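Long-range contacts in orotidine 5'-phosphate decarboxylase (Lactobacillus acidophilus, PDB 3TFX), which probably catalyses the decarboxylation of orotidine 5'-monophosphate to uridine 5'-monophosphate, the last step of de novo UMP biosynthesis: residues K64-P69 against T88-G93; K99-G104 against P116-V121; V121-S126 against E144-L149. All blocks are in the same frame, centred on the assembly; numbering follows the deposited sequence.

Contact 1 (K64-P69 against T88-G93)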
ATOM      1  N   LYS A  64       2.275   3.839   0.849  1.00  8.87           N
ATOM      2  CA  LYS A  64       0.970   3.971   1.541  1.00  9.17           C
ATOM      3  C   LYS A  64       0.465   2.659   2.172  1.00  9.54           C
ATOM      4  O   LYS A  64      -0.639   2.185   1.870  1.00  9.70           O
ATOM      5  CB  LYS A  64      -0.103   4.579   0.617  1.00  8.88           C
ATOM      6  CG  LYS A  64       0.311   5.897  -0.053  1.00  8.45           C
ATOM      7  CD  LYS A  64      -0.871   6.607  -0.707  1.00  7.85           C
ATOM      8  CE  LYS A  64      -0.441   7.966  -1.316  1.00  8.18           C
ATOM      9  NZ  LYS A  64       0.725   7.842  -2.274  1.00  7.58           N
HETATM   10  N   MSE A  65       1.276   2.066   3.038  1.00  9.99           N
HETATM   11  CA  MSE A  65       0.928   0.744   3.571  1.00 10.10           C
HETATM   12  C   MSE A  65      -0.424   0.796   4.257  1.00  9.39           C
HETATM   13  O   MSE A  65      -0.713   1.745   5.009  1.00  9.12           O
HETATM   14  CB  MSE A  65       2.010   0.225   4.502  1.00 10.74           C
HETATM   15  CG  MSE A  65       3.270  -0.210   3.773  1.00 13.24           C
HETATM   16 SE   MSE A  65       4.704  -0.641   5.028  1.00 23.31          SE
HETATM   17  CE  MSE A  65       5.033   1.181   5.695  1.00 18.36           C
ATOM     18  N   HIS A  66      -1.265  -0.188   3.948  1.00  8.50           N
ATOM     19  CA  HIS A  66      -2.603  -0.286   4.540  1.00  8.39           C
ATOM     20  C   HIS A  66      -3.025  -1.767   4.706  1.00  8.68           C
ATOM     21  O   HIS A  66      -3.587  -2.399   3.785  1.00  8.18           O
ATOM     22  CB  HIS A  66      -3.598   0.501   3.688  1.00  7.86           C
ATOM     23  CG  HIS A  66      -4.950   0.657   4.307  1.00  7.23           C
ATOM     24  ND1 HIS A  66      -6.011   1.211   3.629  1.00  6.84           N
ATOM     25  CD2 HIS A  66      -5.427   0.305   5.525  1.00  7.31           C
ATOM     26  CE1 HIS A  66      -7.074   1.229   4.412  1.00  5.82           C
ATOM     27  NE2 HIS A  66      -6.745   0.683   5.568  1.00  5.88           N
ATOM     28  N   ASP A  67      -2.748  -2.299   5.893  1.00  8.47           N
ATOM     29  CA  ASP A  67      -2.943  -3.708   6.211  1.00  8.80           C
ATOM     30  C   ASP A  67      -3.069  -3.798   7.744  1.00  9.04           C
ATOM     31  O   ASP A  67      -3.072  -2.766   8.419  1.00  8.57           O
ATOM     32  CB  ASP A  67      -1.757  -4.529   5.668  1.00  8.96           C
ATOM     33  CG  ASP A  67      -2.121  -5.989   5.380  1.00 10.19           C
ATOM     34  OD1 ASP A  67      -2.848  -6.591   6.184  1.00 11.80           O
ATOM     35  OD2 ASP A  67      -1.668  -6.545   4.360  1.00  8.27           O
ATOM     36  N   ILE A  68      -3.184  -5.008   8.289  1.00  9.11           N
ATOM     37  CA  ILE A  68      -3.334  -5.202   9.745  1.00  9.44           C
ATOM     38  C   ILE A  68      -2.030  -4.810  10.475  1.00  9.16           C
ATOM     39  O   ILE A  68      -0.970  -4.865   9.872  1.00  8.57           O
ATOM     40  CB  ILE A  68      -3.812  -6.655  10.107  1.00  9.50           C
ATOM     41  CG1 ILE A  68      -2.721  -7.697   9.822  1.00  9.44           C
ATOM     42  CG2 ILE A  68      -5.093  -7.006   9.334  1.00 10.11           C
ATOM     43  CD1 ILE A  68      -3.058  -9.096  10.338  1.00  9.08           C
ATOM     44  N   PRO A  69      -2.115  -4.385  11.758  1.00  9.24           N
ATOM     45  CA  PRO A  69      -0.928  -3.872  12.448  1.00  9.63           C
ATOM     46  C   PRO A  69       0.318  -4.767  12.358  1.00 10.04           C
ATOM     47  O   PRO A  69       1.402  -4.250  12.073  1.00  9.13           O
ATOM     48  CB  PRO A  69      -1.401  -3.728  13.902  1.00  9.98           C
ATOM     49  CG  PRO A  69      -2.852  -3.406  13.774  1.00  9.87           C
ATOM     50  CD  PRO A  69      -3.330  -4.217  12.578  1.00  9.39           C
ATOM     51  N   THR A  88       5.077   6.376   3.803  1.00  6.71           N
ATOM     52  CA  THR A  88       3.652   6.590   4.091  1.00  5.73           C
ATOM     53  C   THR A  88       2.852   5.357   4.549  1.00  6.00           C
ATOM     54  O   THR A  88       3.160   4.218   4.181  1.00  5.62           O
ATOM     55  CB  THR A  88       2.919   7.173   2.852  1.00  5.73           C
ATOM     56  OG1 THR A  88       3.374   6.491   1.678  1.00  5.40           O
ATOM     57  CG2 THR A  88       3.179   8.647   2.718  1.00  4.03           C
ATOM     58  N   VAL A  89       1.822   5.624   5.354  1.00  6.26           N
ATOM     59  CA  VAL A  89       0.755   4.668   5.707  1.00  6.39           C
ATOM     60  C   VAL A  89      -0.605   5.358   5.612  1.00  6.58           C
ATOM     61  O   VAL A  89      -0.695   6.592   5.699  1.00  6.68           O
ATOM     62  CB  VAL A  89       0.901   4.068   7.156  1.00  6.66           C
ATOM     63  CG1 VAL A  89       2.147   3.199   7.286  1.00  6.02           C
ATOM     64  CG2 VAL A  89       0.896   5.168   8.225  1.00  6.10           C
ATOM     65  N   HIS A  90      -1.661   4.561   5.453  1.00  7.09           N
ATOM     66  CA  HIS A  90      -3.035   5.058   5.535  1.00  7.49           C
ATOM     67  C   HIS A  90      -3.525   5.209   6.972  1.00  8.08           C
ATOM     68  O   HIS A  90      -3.530   4.229   7.736  1.00  8.25           O
ATOM     69  CB  HIS A  90      -3.977   4.142   4.741  1.00  7.66           C
ATOM     70  CG  HIS A  90      -4.061   4.498   3.290  1.00  8.35           C
ATOM     71  ND1 HIS A  90      -4.881   5.502   2.821  1.00  9.76           N
ATOM     72  CD2 HIS A  90      -3.400   4.017   2.213  1.00  8.82           C
ATOM     73  CE1 HIS A  90      -4.731   5.612   1.512  1.00 10.56           C
ATOM     74  NE2 HIS A  90      -3.839   4.721   1.121  1.00  8.56           N
ATOM     75  N   ALA A  91      -3.918   6.433   7.346  1.00  8.38           N
ATOM     76  CA  ALA A  91      -4.568   6.684   8.637  1.00  8.89           C
ATOM     77  C   ALA A  91      -5.891   5.916   8.737  1.00  9.18           C
ATOM     78  O   ALA A  91      -6.288   5.507   9.821  1.00  8.59           O
ATOM     79  CB  ALA A  91      -4.824   8.181   8.852  1.00  9.02           C
ATOM     80  N   LEU A  92      -6.556   5.726   7.602  1.00  9.43           N
ATOM     81  CA  LEU A  92      -7.747   4.877   7.523  1.00 10.09           C
ATOM     82  C   LEU A  92      -7.527   3.450   8.067  1.00 10.50           C
ATOM     83  O   LEU A  92      -8.482   2.789   8.477  1.00  9.74           O
ATOM     84  CB  LEU A  92      -8.275   4.830   6.083  1.00 10.07           C
ATOM     85  CG  LEU A  92      -8.979   6.087   5.561  1.00 10.55           C
ATOM     86  CD1 LEU A  92      -9.407   5.893   4.097  1.00  9.65           C
ATOM     87  CD2 LEU A  92     -10.180   6.451   6.422  1.00 10.28           C
ATOM     88  N   GLY A  93      -6.267   3.003   8.082  1.00 10.91           N
ATOM     89  CA  GLY A  93      -5.889   1.723   8.690  1.00 11.47           C
ATOM     90  C   GLY A  93      -5.995   1.689  10.208  1.00 12.22           C
ATOM     91  O   GLY A  93      -5.909   0.614  10.824  1.00 11.70           O
TER
HETATM   92  O   HOH W   1      -9.042  -0.021   7.000  1.00 25.81           O
HETATM   93  O   HOH W   2      -5.252  -1.936  10.091  1.00  5.18           O
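The imidazole of His-66 carries His-90 CB over one face, a CH-pi contact with that carbon 3.9 Å from the ring centroid and slightly toward the rim. The two histidine side chains cross at about a right angle, yet their rings, tilted 33° to each other, meet obliquely and do not stack. Lys-64 O, 3.3 Å from His-90 CD2, and Met-65 O lie at the edge of the His-90 ring, near its plane. With CG of His-66 anti to the backbone N (chi1 -171°), the ring reaches across to Gly-93, whose CA is 3.4 Å from NE2. Glycine suits this place because a CB would press on the ring. A water bridges His-66 NE2 to Leu-92 O.

In the backbone, Met-65 (as selenomethionine) pairs with Val-89 in a parallel bridge between neighbouring strands 58-65 and 86-90 of the TIM barrel. Met-65 N donates to Thr-88 O, and His-90 N to Met-65 O at 3.0 Å (165°). On the same sheet face, Met-65 CE packs against Val-89 CG1. Thr-88 OG1 accepts from Lys-64 N at 3.0 Å and is also bonded to Asp-62.

Lys-64, the predicted proton donor, carries NZ away to salt bridges with Asp-62 of its own chain and Asp-67 of the second subunit. His-66 ND1 bonds its counterpart there, and His-90 NE2 bonds His-66 O of that subunit. The strand end bearing the predicted proton donor is thus held by two backbone bonds and one to the Thr-88 hydroxyl, while Lys-64 and both histidines also find polar partners on the second subunit.

Contact 2 (K99-G104 against P116-V121)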
ATOM      1  N   LYS A  99       0.827   2.993  15.007  1.00 10.13           N
ATOM      2  CA  LYS A  99       1.804   2.705  16.066  1.00 10.64           C
ATOM      3  C   LYS A  99       2.734   1.555  15.680  1.00 10.19           C
ATOM      4  O   LYS A  99       3.945   1.630  15.912  1.00  9.74           O
ATOM      5  CB  LYS A  99       1.126   2.365  17.407  1.00 11.17           C
ATOM      6  CG  LYS A  99       0.311   3.498  18.021  1.00 14.04           C
ATOM      7  CD  LYS A  99      -0.535   2.982  19.198  1.00 17.22           C
ATOM      8  CE  LYS A  99      -1.445   4.059  19.763  1.00 18.31           C
ATOM      9  NZ  LYS A  99      -2.203   3.514  20.953  1.00 21.31           N
ATOM     10  N   SER A 100       2.166   0.496  15.095  1.00  9.75           N
ATOM     11  CA  SER A 100       2.966  -0.672  14.685  1.00  9.54           C
ATOM     12  C   SER A 100       3.927  -0.308  13.557  1.00  8.94           C
ATOM     13  O   SER A 100       5.063  -0.753  13.529  1.00  8.66           O
ATOM     14  CB  SER A 100       2.051  -1.843  14.286  1.00  9.42           C
ATOM     15  OG  SER A 100       1.376  -2.375  15.420  1.00 10.84           O
ATOM     16  N   ALA A 101       3.469   0.539  12.645  1.00  9.32           N
ATOM     17  CA  ALA A 101       4.298   1.013  11.540  1.00  9.12           C
ATOM     18  C   ALA A 101       5.549   1.713  12.070  1.00  9.53           C
ATOM     19  O   ALA A 101       6.666   1.425  11.633  1.00  9.38           O
ATOM     20  CB  ALA A 101       3.494   1.930  10.634  1.00  8.18           C
ATOM     21  N   LYS A 102       5.358   2.596  13.047  1.00 10.11           N
ATOM     22  CA  LYS A 102       6.467   3.326  13.639  1.00 11.17           C
ATOM     23  C   LYS A 102       7.421   2.390  14.385  1.00 11.53           C
ATOM     24  O   LYS A 102       8.638   2.541  14.262  1.00 11.54           O
ATOM     25  CB  LYS A 102       5.982   4.449  14.571  1.00 11.02           C
ATOM     26  CG  LYS A 102       7.124   5.377  15.076  1.00 12.51           C
ATOM     27  CD  LYS A 102       7.777   6.199  13.938  1.00 15.64           C
ATOM     28  CE  LYS A 102       9.069   6.930  14.404  1.00 16.75           C
ATOM     29  NZ  LYS A 102       9.828   7.652  13.286  1.00 16.41           N
ATOM     30  N   ASP A 103       6.869   1.431  15.136  1.00 12.00           N
ATOM     31  CA  ASP A 103       7.683   0.419  15.850  1.00 12.74           C
ATOM     32  C   ASP A 103       8.479  -0.442  14.882  1.00 12.74           C
ATOM     33  O   ASP A 103       9.642  -0.781  15.135  1.00 12.55           O
ATOM     34  CB  ASP A 103       6.816  -0.486  16.720  1.00 12.74           C
ATOM     35  CG  ASP A 103       6.211   0.242  17.894  1.00 14.27           C
ATOM     36  OD1 ASP A 103       6.817   1.220  18.368  1.00 16.46           O
ATOM     37  OD2 ASP A 103       5.113  -0.154  18.342  1.00 17.71           O
ATOM     38  N   GLY A 104       7.844  -0.794  13.770  1.00 12.90           N
ATOM     39  CA  GLY A 104       8.533  -1.496  12.682  1.00 12.98           C
ATOM     40  C   GLY A 104       9.673  -0.678  12.098  1.00 13.19           C
ATOM     41  O   GLY A 104      10.770  -1.201  11.873  1.00 13.77           O
ATOM     42  N   PRO A 116      13.448   6.423   9.764  1.00 13.58           N
ATOM     43  CA  PRO A 116      12.613   7.072   8.764  1.00 12.90           C
ATOM     44  C   PRO A 116      11.414   7.784   9.404  1.00 12.44           C
ATOM     45  O   PRO A 116      10.902   7.342  10.436  1.00 12.60           O
ATOM     46  CB  PRO A 116      12.125   5.899   7.909  1.00 13.69           C
ATOM     47  CG  PRO A 116      13.153   4.859   8.044  1.00 12.62           C
ATOM     48  CD  PRO A 116      13.774   5.031   9.401  1.00 13.67           C
ATOM     49  N   LYS A 117      10.987   8.886   8.806  1.00 11.35           N
ATOM     50  CA  LYS A 117       9.813   9.612   9.295  1.00 10.87           C
ATOM     51  C   LYS A 117       8.561   8.927   8.752  1.00 10.12           C
ATOM     52  O   LYS A 117       8.508   8.588   7.580  1.00 10.18           O
ATOM     53  CB  LYS A 117       9.867  11.091   8.878  1.00 10.46           C
ATOM     54  CG  LYS A 117      11.091  11.830   9.398  1.00 11.79           C
ATOM     55  CD  LYS A 117      10.815  12.362  10.796  1.00 15.85           C
ATOM     56  CE  LYS A 117      11.942  12.096  11.774  1.00 19.01           C
ATOM     57  NZ  LYS A 117      13.073  13.046  11.652  1.00 20.98           N
ATOM     58  N   LEU A 118       7.574   8.704   9.617  1.00  9.53           N
ATOM     59  CA  LEU A 118       6.326   8.048   9.221  1.00  8.60           C
ATOM     60  C   LEU A 118       5.278   9.099   8.926  1.00  8.18           C
ATOM     61  O   LEU A 118       4.892   9.874   9.800  1.00  8.26           O
ATOM     62  CB  LEU A 118       5.820   7.127  10.337  1.00  8.38           C
ATOM     63  CG  LEU A 118       4.490   6.394  10.154  1.00  8.56           C
ATOM     64  CD1 LEU A 118       4.553   5.444   8.952  1.00  5.00           C
ATOM     65  CD2 LEU A 118       4.126   5.634  11.457  1.00  6.96           C
ATOM     66  N   LEU A 119       4.793   9.108   7.700  1.00  7.67           N
ATOM     67  CA  LEU A 119       3.813  10.104   7.314  1.00  7.65           C
ATOM     68  C   LEU A 119       2.474   9.437   7.055  1.00  7.33           C
ATOM     69  O   LEU A 119       2.409   8.414   6.372  1.00  7.67           O
ATOM     70  CB  LEU A 119       4.287  10.850   6.055  1.00  7.85           C
ATOM     71  CG  LEU A 119       5.674  11.491   6.116  1.00  7.39           C
ATOM     72  CD1 LEU A 119       6.149  11.871   4.711  1.00  5.48           C
ATOM     73  CD2 LEU A 119       5.641  12.719   7.019  1.00  7.34           C
ATOM     74  N   ALA A 120       1.410  10.025   7.579  1.00  6.86           N
ATOM     75  CA  ALA A 120       0.068   9.480   7.387  1.00  7.76           C
ATOM     76  C   ALA A 120      -0.610  10.120   6.204  1.00  8.29           C
ATOM     77  O   ALA A 120      -0.592  11.348   6.034  1.00  8.53           O
ATOM     78  CB  ALA A 120      -0.790   9.658   8.633  1.00  7.22           C
ATOM     79  N   VAL A 121      -1.172   9.270   5.362  1.00  8.96           N
ATOM     80  CA  VAL A 121      -2.098   9.708   4.355  1.00 10.09           C
ATOM     81  C   VAL A 121      -3.448   9.764   5.014  1.00 11.26           C
ATOM     82  O   VAL A 121      -3.798   8.930   5.863  1.00 11.47           O
ATOM     83  CB  VAL A 121      -2.114   8.767   3.134  1.00 10.83           C
ATOM     84  CG1 VAL A 121      -3.370   8.989   2.262  1.00 10.04           C
ATOM     85  CG2 VAL A 121      -0.826   8.963   2.326  1.00 10.70           C
TER
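Leu-118 fills the close part of this contact, setting its forked end against the helix where Ala-101 and Lys-102 follow each other. Its CG stands anti to the backbone N (chi1 177°), which sends both methyls toward the helix: CD2 lies 3.6 Å from Lys-102 N and 3.8 Å from Ala-101 CB, while CD1 approaches the same CB at 4.0 Å. A small residue suits position 101, since its single methyl lets the leucine come right up to the helix backbone. Ile-98 and Leu-105 of the helix, with Val-89 of the neighbouring strand 86-90, also touch Leu-118.

The segments belong to a beta-alpha-beta crossover of the TIM barrel, in which helix 95-108 returns outside the sheet before strand 117-121. Their short axes run nearly antiparallel, at 159°, and approach to 9.1 Å.

Toward the partly exposed side the packing thins to one long lysine. Lys-102 lays CB beside Leu-118 CD2, bends at chi2 (66°), then runs extended until NZ meets Pro-116 O at 3.1 Å in a weak hydrogen bond. Its stronger partner is Asp-159, in a salt bridge to OD2, which also accepts from Leu-118 N. Lysine suits this margin because its CB can rest on the leucine methyl while the long chain carries the ammonium to that acid.

Contact 3 (V121-S126 against E144-L149)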
ATOM      1  N   VAL A 121      -1.172   9.270   5.362  1.00  8.96           N
ATOM      2  CA  VAL A 121      -2.098   9.708   4.355  1.00 10.09           C
ATOM      3  C   VAL A 121      -3.448   9.764   5.014  1.00 11.26           C
ATOM      4  O   VAL A 121      -3.798   8.930   5.863  1.00 11.47           O
ATOM      5  CB  VAL A 121      -2.114   8.767   3.134  1.00 10.83           C
ATOM      6  CG1 VAL A 121      -3.370   8.989   2.262  1.00 10.04           C
ATOM      7  CG2 VAL A 121      -0.826   8.963   2.326  1.00 10.70           C
ATOM      8  N   THR A 122      -4.209  10.759   4.606  1.00 12.17           N
ATOM      9  CA  THR A 122      -5.440  11.091   5.247  1.00 13.41           C
ATOM     10  C   THR A 122      -6.553  10.641   4.269  1.00 14.13           C
ATOM     11  O   THR A 122      -6.915   9.437   4.237  1.00 13.73           O
ATOM     12  CB  THR A 122      -5.329  12.600   5.642  1.00 13.77           C
ATOM     13  OG1 THR A 122      -5.380  12.762   7.066  1.00 16.14           O
ATOM     14  CG2 THR A 122      -6.240  13.528   4.903  1.00 11.87           C
ATOM     15  N   GLU A 123      -7.071  11.566   3.468  1.00 14.45           N
ATOM     16  CA  GLU A 123      -7.936  11.211   2.358  1.00 15.95           C
ATOM     17  C   GLU A 123      -7.175  11.527   1.093  1.00 16.52           C
ATOM     18  O   GLU A 123      -6.638  12.620   0.955  1.00 17.31           O
ATOM     19  CB  GLU A 123      -9.261  11.984   2.405  1.00 16.08           C
ATOM     20  CG  GLU A 123     -10.191  11.599   3.570  1.00 15.59           C
ATOM     21  CD  GLU A 123     -10.763  10.188   3.447  1.00 16.74           C
ATOM     22  OE1 GLU A 123     -10.736   9.592   2.343  1.00 16.34           O
ATOM     23  OE2 GLU A 123     -11.256   9.669   4.461  1.00 16.70           O
ATOM     24  N   LEU A 124      -7.100  10.569   0.183  1.00 17.37           N
ATOM     25  CA  LEU A 124      -6.407  10.784  -1.083  1.00 18.73           C
ATOM     26  C   LEU A 124      -7.098  11.890  -1.886  1.00 19.47           C
ATOM     27  O   LEU A 124      -8.316  12.074  -1.771  1.00 19.77           O
ATOM     28  CB  LEU A 124      -6.364   9.486  -1.895  1.00 18.69           C
ATOM     29  CG  LEU A 124      -5.526   8.316  -1.346  1.00 18.84           C
ATOM     30  CD1 LEU A 124      -5.960   7.010  -2.003  1.00 18.28           C
ATOM     31  CD2 LEU A 124      -4.036   8.551  -1.562  1.00 18.51           C
ATOM     32  N   THR A 125      -6.328  12.617  -2.697  1.00 20.89           N
ATOM     33  CA  THR A 125      -6.893  13.676  -3.553  1.00 21.94           C
ATOM     34  C   THR A 125      -7.902  13.074  -4.537  1.00 22.40           C
ATOM     35  O   THR A 125      -8.744  13.788  -5.089  1.00 23.00           O
ATOM     36  CB  THR A 125      -5.802  14.479  -4.329  1.00 21.99           C
ATOM     37  OG1 THR A 125      -5.097  13.607  -5.223  1.00 22.84           O
ATOM     38  CG2 THR A 125      -4.795  15.124  -3.362  1.00 22.28           C
ATOM     39  N   SER A 126      -7.826  11.756  -4.735  1.00 22.53           N
ATOM     40  CA  SER A 126      -8.729  11.057  -5.659  1.00 23.13           C
ATOM     41  C   SER A 126     -10.127  10.867  -5.070  1.00 23.75           C
ATOM     42  O   SER A 126     -11.087  10.587  -5.796  1.00 24.08           O
ATOM     43  CB  SER A 126      -8.135   9.714  -6.098  1.00 22.98           C
ATOM     44  OG  SER A 126      -7.893   8.857  -4.989  1.00 22.16           O
ATOM     45  N   GLU A 144     -13.381  17.982   8.272  1.00 22.88           N
ATOM     46  CA  GLU A 144     -13.482  17.372   9.596  1.00 22.27           C
ATOM     47  C   GLU A 144     -12.828  15.993   9.627  1.00 20.70           C
ATOM     48  O   GLU A 144     -12.163  15.642  10.606  1.00 20.70           O
ATOM     49  CB  GLU A 144     -14.945  17.273  10.046  1.00 22.85           C
ATOM     50  CG  GLU A 144     -15.559  18.600  10.520  1.00 25.96           C
ATOM     51  CD  GLU A 144     -16.985  18.447  11.062  1.00 30.12           C
ATOM     52  OE1 GLU A 144     -17.256  17.468  11.802  1.00 31.43           O
ATOM     53  OE2 GLU A 144     -17.835  19.312  10.749  1.00 31.22           O
ATOM     54  N   GLN A 145     -13.018  15.225   8.554  1.00 18.95           N
ATOM     55  CA  GLN A 145     -12.460  13.875   8.444  1.00 17.36           C
ATOM     56  C   GLN A 145     -10.933  13.927   8.345  1.00 16.08           C
ATOM     57  O   GLN A 145     -10.227  13.153   8.993  1.00 15.39           O
ATOM     58  CB  GLN A 145     -13.069  13.132   7.242  1.00 17.55           C
ATOM     59  CG  GLN A 145     -12.373  11.812   6.864  1.00 16.62           C
ATOM     60  CD  GLN A 145     -12.695  10.653   7.814  1.00 18.25           C
ATOM     61  OE1 GLN A 145     -13.391  10.815   8.834  1.00 17.41           O
ATOM     62  NE2 GLN A 145     -12.191   9.471   7.475  1.00 17.99           N
ATOM     63  N   VAL A 146     -10.444  14.871   7.549  1.00 15.36           N
ATOM     64  CA  VAL A 146      -9.018  15.092   7.375  1.00 14.61           C
ATOM     65  C   VAL A 146      -8.336  15.452   8.694  1.00 14.44           C
ATOM     66  O   VAL A 146      -7.315  14.850   9.047  1.00 14.03           O
ATOM     67  CB  VAL A 146      -8.724  16.136   6.272  1.00 14.58           C
ATOM     68  CG1 VAL A 146      -7.263  16.612   6.333  1.00 14.07           C
ATOM     69  CG2 VAL A 146      -9.019  15.534   4.905  1.00 14.35           C
ATOM     70  N   LEU A 147      -8.899  16.416   9.421  1.00 14.30           N
ATOM     71  CA  LEU A 147      -8.343  16.836  10.708  1.00 13.78           C
ATOM     72  C   LEU A 147      -8.363  15.684  11.735  1.00 13.53           C
ATOM     73  O   LEU A 147      -7.384  15.453  12.448  1.00 13.73           O
ATOM     74  CB  LEU A 147      -9.081  18.074  11.227  1.00 13.95           C
ATOM     75  CG  LEU A 147      -8.817  18.518  12.678  1.00 14.85           C
ATOM     76  CD1 LEU A 147      -7.372  18.913  12.835  1.00 13.02           C
ATOM     77  CD2 LEU A 147      -9.765  19.666  13.129  1.00 15.03           C
ATOM     78  N   SER A 148      -9.463  14.945  11.775  1.00 13.17           N
ATOM     79  CA  SER A 148      -9.613  13.789  12.672  1.00 13.36           C
ATOM     80  C   SER A 148      -8.560  12.687  12.411  1.00 12.97           C
ATOM     81  O   SER A 148      -7.944  12.166  13.343  1.00 12.47           O
ATOM     82  CB  SER A 148     -11.028  13.219  12.530  1.00 13.45           C
ATOM     83  OG  SER A 148     -11.206  12.076  13.332  1.00 15.46           O
ATOM     84  N   LEU A 149      -8.364  12.345  11.142  1.00 12.16           N
ATOM     85  CA  LEU A 149      -7.324  11.388  10.744  1.00 12.24           C
ATOM     86  C   LEU A 149      -5.923  11.911  11.092  1.00 12.07           C
ATOM     87  O   LEU A 149      -5.095  11.176  11.607  1.00 11.30           O
ATOM     88  CB  LEU A 149      -7.421  11.116   9.242  1.00 11.93           C
ATOM     89  CG  LEU A 149      -8.135   9.866   8.704  1.00 12.74           C
ATOM     90  CD1 LEU A 149      -8.991   9.100   9.699  1.00 12.62           C
ATOM     91  CD2 LEU A 149      -8.879  10.164   7.435  1.00 10.90           C
TER
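Thr-122 and Val-146 cross at about a right angle, the threonine methyl CG2 pushing between the two valine methyls, 3.5 Å from CG1 and 3.4 Å from CG2. The second distance is tighter than normal carbon contact, and Thr-122 has a nearly eclipsed chi1 of -117°, so the exact fit is doubtful. On its other branch, OG1 faces Leu-149 CB and makes a weak hydrogen bond of 3.5 Å to Val-146 O. Threonine's mixed branches suit this position, one meeting apolar valine and the other helix backbone.

Glu-123 and Gln-145 also cross nearly perpendicularly, their carboxylate and amide planes 39° apart. Gln-145 bends at chi2 (76°), turning its amide back toward the loop, where NE2 donates to Glu-123 OE2 at 3.2 Å. The donor meets that oxygen nearly along the C-O axis, and the oxygen lies close to the plane of the Gln-145 amide. Leu-149 CD2 packs 3.8 Å from the same oxygen. OE2 accepts a second hydrogen bond from Gln-136 NE2. Were Glu-123 replaced by an alanine, both amide donors would probably lose their shared acceptor and the Gln-145 amide would be freer to turn.

The contact ties the loop after barrel strand 117-121 to helix 142-155. Two neutral amides gripping one carboxylate oxygen imply that the acid's negative charge is probably stabilised here by hydrogen bonding, without an ion pair to the helix segment.

The three contacts follow one another along the TIM barrel from strand 58-65 to helix 142-155. Contacts 1 and 2 lie about 9 Å apart between centres and share the pairing of strands 86-90 and 117-121: Val-89 O and Val-121 N are 2.7 Å apart, Ala-91 N and Val-121 O 2.9 Å, both probable hydrogen bonds. Contacts 2 and 3, their centres about 17 Å apart, share Val-121 in sequence. Leu-124 CD2 of contact 3 packs 3.7 Å from CE of Lys-64, the predicted proton donor in contact 1. The side chains of Lys-64 and Thr-125, a predicted substrate-binding residue, are about 8 Å apart. Contacts 1 and 3, unlike 2, touch the second subunit.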